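Local coordinates for short-chain dehydrogenase/reductase SDR (Burkholderia phymatum, PDB 5IG2), which binds NAD and, as a member of the short-chain dehydrogenase/reductase family, probably uses it to interconvert alcohol and carbonyl groups in a substrate not yet identified, at residues S173-L178 with R256-L261; W115-G120 with E212-E217. One frame throughout, in Å; residues are numbered along the deposited sequence.

Interaction 1 (S173-L178 with R256-L261); sequences SLTETL and RRFYIL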
loop_
_atom_site.group_PDB
_atom_site.type_symbol
_atom_site.label_atom_id
_atom_site.label_comp_id
_atom_site.label_asym_id
_atom_site.label_seq_id
_atom_site.Cartn_x
_atom_site.Cartn_y
_atom_site.Cartn_z
ATOM N N SER B 173 18.151 -32.824 -51.406
ATOM C CA SER B 173 18.677 -33.119 -52.735
ATOM C C SER B 173 17.709 -32.699 -53.836
ATOM O O SER B 173 18.146 -32.253 -54.908
ATOM C CB SER B 173 18.999 -34.601 -52.868
ATOM O OG SER B 173 19.496 -34.851 -54.166
ATOM N N LEU B 174 16.396 -32.851 -53.618
ATOM C CA LEU B 174 15.474 -32.405 -54.658
ATOM C C LEU B 174 15.592 -30.904 -54.854
ATOM O O LEU B 174 15.509 -30.414 -55.984
ATOM C CB LEU B 174 14.027 -32.810 -54.345
ATOM C CG LEU B 174 13.125 -32.054 -53.372
ATOM C CD1 LEU B 174 12.512 -30.796 -53.984
ATOM C CD2 LEU B 174 12.009 -32.972 -52.902
ATOM N N THR B 175 15.835 -30.162 -53.770
ATOM C CA THR B 175 15.944 -28.716 -53.885
ATOM C C THR B 175 17.274 -28.323 -54.517
ATOM O O THR B 175 17.330 -27.389 -55.325
ATOM C CB THR B 175 15.763 -28.066 -52.504
ATOM O OG1 THR B 175 14.553 -28.557 -51.893
ATOM C CG2 THR B 175 15.693 -26.515 -52.612
ATOM N N GLU B 176 18.352 -29.028 -54.163
ATOM C CA GLU B 176 19.625 -28.808 -54.841
ATOM C C GLU B 176 19.499 -29.065 -56.336
ATOM O O GLU B 176 20.059 -28.321 -57.152
ATOM C CB GLU B 176 20.713 -29.703 -54.237
ATOM C CG GLU B 176 21.153 -29.300 -52.830
ATOM C CD GLU B 176 22.117 -30.301 -52.200
ATOM O OE1 GLU B 176 22.357 -31.374 -52.800
ATOM O OE2 GLU B 176 22.652 -30.005 -51.109
ATOM N N THR B 177 18.775 -30.125 -56.714
ATOM C CA THR B 177 18.594 -30.408 -58.133
ATOM C C THR B 177 17.745 -29.342 -58.798
ATOM O O THR B 177 18.032 -28.928 -59.929
ATOM C CB THR B 177 17.947 -31.771 -58.339
ATOM O OG1 THR B 177 18.615 -32.745 -57.533
ATOM C CG2 THR B 177 18.058 -32.157 -59.813
ATOM N N LEU B 178 16.685 -28.903 -58.116
ATOM C CA LEU B 178 15.846 -27.839 -58.652
ATOM C C LEU B 178 16.662 -26.578 -58.911
ATOM O O LEU B 178 16.425 -25.868 -59.898
ATOM C CB LEU B 178 14.704 -27.552 -57.678
ATOM C CG LEU B 178 13.750 -26.404 -58.016
ATOM C CD1 LEU B 178 12.982 -26.707 -59.299
ATOM C CD2 LEU B 178 12.801 -26.148 -56.832
ATOM N N ARG B 256 18.922 -14.075 -52.760
ATOM C CA ARG B 256 18.781 -15.312 -53.532
ATOM C C ARG B 256 19.841 -16.334 -53.149
ATOM O O ARG B 256 20.368 -17.059 -53.992
ATOM C CB ARG B 256 18.800 -15.025 -55.036
ATOM C CG ARG B 256 17.576 -14.223 -55.498
ATOM C CD ARG B 256 17.577 -14.019 -56.993
ATOM N NE ARG B 256 16.420 -13.252 -57.456
ATOM C CZ ARG B 256 16.359 -11.918 -57.464
ATOM N NH1 ARG B 256 17.379 -11.200 -57.013
ATOM N NH2 ARG B 256 15.277 -11.299 -57.917
ATOM N N ARG B 257 20.145 -16.400 -51.858
ATOM C CA ARG B 257 21.090 -17.388 -51.357
ATOM C C ARG B 257 20.394 -18.734 -51.203
ATOM O O ARG B 257 19.276 -18.810 -50.686
ATOM C CB ARG B 257 21.673 -16.938 -50.017
ATOM C CG ARG B 257 22.664 -17.928 -49.432
ATOM C CD ARG B 257 23.400 -17.374 -48.225
ATOM N NE ARG B 257 22.730 -17.686 -46.968
ATOM C CZ ARG B 257 22.135 -16.782 -46.193
ATOM N NH1 ARG B 257 22.119 -15.498 -46.544
ATOM N NH2 ARG B 257 21.563 -17.162 -45.057
ATOM N N PHE B 258 21.066 -19.803 -51.637
ATOM C CA PHE B 258 20.427 -21.119 -51.656
ATOM C C PHE B 258 20.356 -21.758 -50.266
ATOM O O PHE B 258 19.271 -22.102 -49.787
ATOM C CB PHE B 258 21.155 -22.052 -52.633
ATOM C CG PHE B 258 20.555 -23.429 -52.687
ATOM C CD1 PHE B 258 19.410 -23.664 -53.431
ATOM C CD2 PHE B 258 21.106 -24.475 -51.961
ATOM C CE1 PHE B 258 18.838 -24.928 -53.464
ATOM C CE2 PHE B 258 20.531 -25.741 -51.989
ATOM C CZ PHE B 258 19.394 -25.960 -52.743
ATOM N N TYR B 259 21.504 -21.970 -49.618
ATOM C CA TYR B 259 21.531 -22.653 -48.325
ATOM C C TYR B 259 21.201 -21.679 -47.208
ATOM O O TYR B 259 21.915 -20.688 -47.015
ATOM C CB TYR B 259 22.900 -23.277 -48.058
ATOM C CG TYR B 259 23.210 -24.470 -48.921
ATOM C CD1 TYR B 259 22.589 -25.696 -48.688
ATOM C CD2 TYR B 259 24.111 -24.373 -49.977
ATOM C CE1 TYR B 259 22.868 -26.795 -49.478
ATOM C CE2 TYR B 259 24.395 -25.469 -50.783
ATOM C CZ TYR B 259 23.767 -26.675 -50.528
ATOM O OH TYR B 259 24.051 -27.762 -51.312
ATOM N N ILE B 260 20.163 -21.973 -46.443
ATOM C CA ILE B 260 19.816 -21.157 -45.287
ATOM C C ILE B 260 20.003 -22.022 -44.046
ATOM O O ILE B 260 19.130 -22.829 -43.704
ATOM C CB ILE B 260 18.398 -20.602 -45.379
ATOM C CG1 ILE B 260 18.150 -20.086 -46.805
ATOM C CG2 ILE B 260 18.234 -19.508 -44.328
ATOM C CD1 ILE B 260 16.704 -19.742 -47.108
ATOM N N LEU B 261 21.140 -21.862 -43.372
ATOM C CA LEU B 261 21.442 -22.565 -42.129
ATOM C C LEU B 261 21.281 -21.547 -41.010
ATOM O O LEU B 261 22.215 -20.825 -40.670
ATOM C CB LEU B 261 22.846 -23.162 -42.149
ATOM C CG LEU B 261 23.023 -24.588 -42.668
ATOM C CD1 LEU B 261 22.391 -24.785 -44.032
ATOM C CD2 LEU B 261 24.509 -24.942 -42.723
#

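Interaction 2 (W115-G120 with E212-E217); sequences WAWVFG and EALRNE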
loop_
_atom_site.group_PDB
_atom_site.type_symbol
_atom_site.label_atom_id
_atom_site.label_comp_id
_atom_site.label_asym_id
_atom_site.label_seq_id
_atom_site.Cartn_x
_atom_site.Cartn_y
_atom_site.Cartn_z
ATOM N N TRP B 115 5.730 -44.366 -42.457
ATOM C CA TRP B 115 6.465 -43.976 -43.656
ATOM C C TRP B 115 5.568 -43.214 -44.626
ATOM O O TRP B 115 5.956 -42.168 -45.154
ATOM C CB TRP B 115 7.049 -45.211 -44.344
ATOM C CG TRP B 115 8.203 -45.857 -43.637
ATOM C CD1 TRP B 115 8.144 -46.879 -42.734
ATOM C CD2 TRP B 115 9.594 -45.553 -43.808
ATOM N NE1 TRP B 115 9.410 -47.210 -42.310
ATOM C CE2 TRP B 115 10.318 -46.416 -42.957
ATOM C CE3 TRP B 115 10.295 -44.632 -44.590
ATOM C CZ2 TRP B 115 11.714 -46.385 -42.868
ATOM C CZ3 TRP B 115 11.682 -44.602 -44.497
ATOM C CH2 TRP B 115 12.376 -45.470 -43.642
ATOM N N ALA B 116 4.373 -43.746 -44.897
ATOM C CA ALA B 116 3.465 -43.087 -45.832
ATOM C C ALA B 116 3.079 -41.690 -45.351
ATOM O O ALA B 116 2.953 -40.757 -46.156
ATOM C CB ALA B 116 2.214 -43.942 -46.030
ATOM N N TRP B 117 2.858 -41.531 -44.047
ATOM C CA TRP B 117 2.446 -40.238 -43.516
ATOM C C TRP B 117 3.556 -39.205 -43.676
ATOM O O TRP B 117 3.355 -38.141 -44.277
ATOM C CB TRP B 117 2.060 -40.383 -42.045
ATOM C CG TRP B 117 1.682 -39.081 -41.367
ATOM C CD1 TRP B 117 0.931 -38.067 -41.891
ATOM C CD2 TRP B 117 2.053 -38.666 -40.043
ATOM N NE1 TRP B 117 0.798 -37.052 -40.966
ATOM C CE2 TRP B 117 1.481 -37.394 -39.826
ATOM C CE3 TRP B 117 2.810 -39.251 -39.018
ATOM C CZ2 TRP B 117 1.636 -36.694 -38.618
ATOM C CZ3 TRP B 117 2.976 -38.550 -37.818
ATOM C CH2 TRP B 117 2.388 -37.283 -37.631
ATOM N N VAL B 118 4.744 -39.514 -43.149
ATOM C CA VAL B 118 5.840 -38.547 -43.154
ATOM C C VAL B 118 6.266 -38.232 -44.578
ATOM O O VAL B 118 6.496 -37.068 -44.928
ATOM C CB VAL B 118 7.027 -39.069 -42.321
ATOM C CG1 VAL B 118 8.179 -38.057 -42.330
ATOM C CG2 VAL B 118 6.581 -39.375 -40.900
ATOM N N PHE B 119 6.382 -39.253 -45.423
ATOM C CA PHE B 119 6.833 -38.973 -46.778
ATOM C C PHE B 119 5.753 -38.276 -47.591
ATOM O O PHE B 119 6.068 -37.464 -48.471
ATOM C CB PHE B 119 7.316 -40.259 -47.453
ATOM C CG PHE B 119 8.791 -40.502 -47.250
ATOM C CD1 PHE B 119 9.268 -40.934 -46.024
ATOM C CD2 PHE B 119 9.701 -40.243 -48.265
ATOM C CE1 PHE B 119 10.632 -41.132 -45.814
ATOM C CE2 PHE B 119 11.061 -40.440 -48.071
ATOM C CZ PHE B 119 11.529 -40.889 -46.843
ATOM N N GLY B 120 4.482 -38.547 -47.287
ATOM C CA GLY B 120 3.409 -37.872 -47.996
ATOM C C GLY B 120 3.413 -36.373 -47.760
ATOM O O GLY B 120 3.202 -35.587 -48.687
ATOM N N GLU B 212 -6.719 -39.976 -40.182
ATOM C CA GLU B 212 -7.251 -41.161 -39.516
ATOM C C GLU B 212 -6.856 -42.432 -40.254
ATOM O O GLU B 212 -6.577 -43.463 -39.629
ATOM C CB GLU B 212 -8.772 -41.052 -39.388
ATOM C CG GLU B 212 -9.469 -42.302 -38.838
ATOM C CD GLU B 212 -9.321 -42.479 -37.324
ATOM O OE1 GLU B 212 -9.687 -43.568 -36.813
ATOM O OE2 GLU B 212 -8.849 -41.538 -36.645
ATOM N N ALA B 213 -6.796 -42.373 -41.585
ATOM C CA ALA B 213 -6.479 -43.569 -42.355
ATOM C C ALA B 213 -5.058 -44.067 -42.112
ATOM O O ALA B 213 -4.776 -45.239 -42.366
ATOM C CB ALA B 213 -6.694 -43.300 -43.843
ATOM N N LEU B 214 -4.161 -43.218 -41.618
ATOM C CA LEU B 214 -2.789 -43.627 -41.362
ATOM C C LEU B 214 -2.498 -43.830 -39.879
ATOM O O LEU B 214 -1.327 -43.917 -39.497
ATOM C CB LEU B 214 -1.826 -42.605 -41.962
ATOM C CG LEU B 214 -1.936 -42.523 -43.487
ATOM C CD1 LEU B 214 -1.119 -41.362 -44.073
ATOM C CD2 LEU B 214 -1.518 -43.850 -44.095
ATOM N N ARG B 215 -3.526 -43.917 -39.037
ATOM C CA ARG B 215 -3.296 -44.168 -37.624
ATOM C C ARG B 215 -2.721 -45.564 -37.399
ATOM O O ARG B 215 -2.890 -46.484 -38.210
ATOM C CB ARG B 215 -4.585 -44.026 -36.828
ATOM C CG ARG B 215 -5.148 -42.637 -36.847
ATOM C CD ARG B 215 -5.773 -42.283 -35.516
ATOM N NE ARG B 215 -6.746 -41.205 -35.662
ATOM C CZ ARG B 215 -6.432 -39.922 -35.822
ATOM N NH1 ARG B 215 -7.400 -39.023 -35.947
ATOM N NH2 ARG B 215 -5.158 -39.538 -35.859
ATOM N N ASN B 216 -2.029 -45.709 -36.270
ATOM C CA ASN B 216 -1.443 -46.978 -35.852
ATOM C C ASN B 216 -2.354 -47.628 -34.821
ATOM O O ASN B 216 -2.672 -47.014 -33.796
ATOM C CB ASN B 216 -0.050 -46.764 -35.263
ATOM C CG ASN B 216 0.938 -46.248 -36.285
ATOM O OD1 ASN B 216 1.008 -46.765 -37.402
ATOM N ND2 ASN B 216 1.702 -45.216 -35.917
ATOM N N GLU B 217 -2.774 -48.863 -35.089
ATOM C CA GLU B 217 -3.532 -49.592 -34.079
ATOM C C GLU B 217 -2.650 -49.962 -32.893
ATOM O O GLU B 217 -3.122 -49.977 -31.751
ATOM C CB GLU B 217 -4.173 -50.841 -34.692
#

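Interaction 1 (S173-L178 with R256-L261)
F258 and Y259, neighbours in the chain, both reach the flank of helix 162-185, the first at its backbone and the second at the end of a side chain. The F258 ring comes in rim first: CE1 sits 3.4 Å from the carbonyl O of T175, and CZ lies 3.5 Å from E176 N, both near the ring plane. T175 adds its methyl, CG2 to F258 CE1 at 3.6 Å. With CG2 anti to the backbone N, the OG1 of T175 falls on the other branch and bonds to V171 O and N148 ND2, leaving the methyl for the phenyl. E176 passes F258 at about a right angle, its CG 3.7 Å from CE2.

The two segments join the Rossmann-type parallel sheet to the helix packed on it: within the chain, 259-260 is the outermost strand, next to 189-194, and L193 of that neighbour touches both T175 and F258. F258 also turns one corner toward Y259, its CD2 standing 3.4 Å above the centre of the tyrosine ring.

Past CG the E176 chain is extended, which carries its carboxylate out along the helix flank to the hydroxyl of Y259. Y259 OH donates to E176 OE2 over 2.7 Å. The carboxylate and phenol planes are 81° apart, and the hydroxyl arrives well above the carboxylate plane, 54° out of it. OE2 in turn lies at the edge of the tyrosine ring. The other oxygen, OE1, is held by S157 and R273 of the second subunit, a salt bridge in the case of R273. With that arginine beside it and both oxygens gripped, this buried carboxylate probably stays ionised.

Interaction 2 (W115-G120 with E212-E217)
L214 lies against the backbone of W117, where a loop of the Rossmann-fold domain, between strand 189-194 and helix 222-236, folds back over the early turns of helix 112-140. Going outward from the main chain, CB of L214 is directed at the helix, and the side chain leaves with CG beside its own backbone N (chi1 -64°). The next torsion, chi2 172°, extends the chain, making CD1 the methyl anti to CA and the one that reaches toward W117. From CG the two methyls divide the work. CD1 settles beside W117, 3.8 Å from CA and 3.9 Å from CB of that residue. It therefore touches the root of the tryptophan; the indole itself it meets only obliquely. CD2 goes to the preceding residue, reaching the CB of A116 at 4.2 Å, a looser van der Waals contact with a residue that is exposed. L214 also touches N113, one turn earlier on the same helix.

The indole of W117 turns away from L214 but not from the loop. CG lies anti to the backbone N (chi1 177°), and the rings pack on R210 and P211, just upstream of 212-217, and on V101. L214 thus packs at the base of a tryptophan whose side chain is about 5 Å from the bound NAD.

Polar groups outside the two segments hold the loop from L214 onward. L214 O accepts from R210 NH1, and R215 O from N113 ND2. N216 spans the start of the helix with its amide, OD1 bonded to the hydroxyl of S111 and ND2 to a carboxylate oxygen, OD1 of D114.

Overall arrangement
Interaction 1 is buried in full, while interaction 2 lies farther out, on the other side of the chain's centre, with an exposed alanine among its three touching residues. Their centres are 28 Å apart and no atoms touch. Each presses a later part of the chain onto a helix of the nucleotide-binding fold: 256-261 brings the last strand of the chain's sheet to helix 162-185, whereas 212-217 is a loop over helix 112-140. Helix 112-140 packs on helix 162-185 through W115, V118 and F119. The chemistry follows the setting, with aromatic rims and a shared buried carboxylate in interaction 1, but just methyl packing across interaction 2.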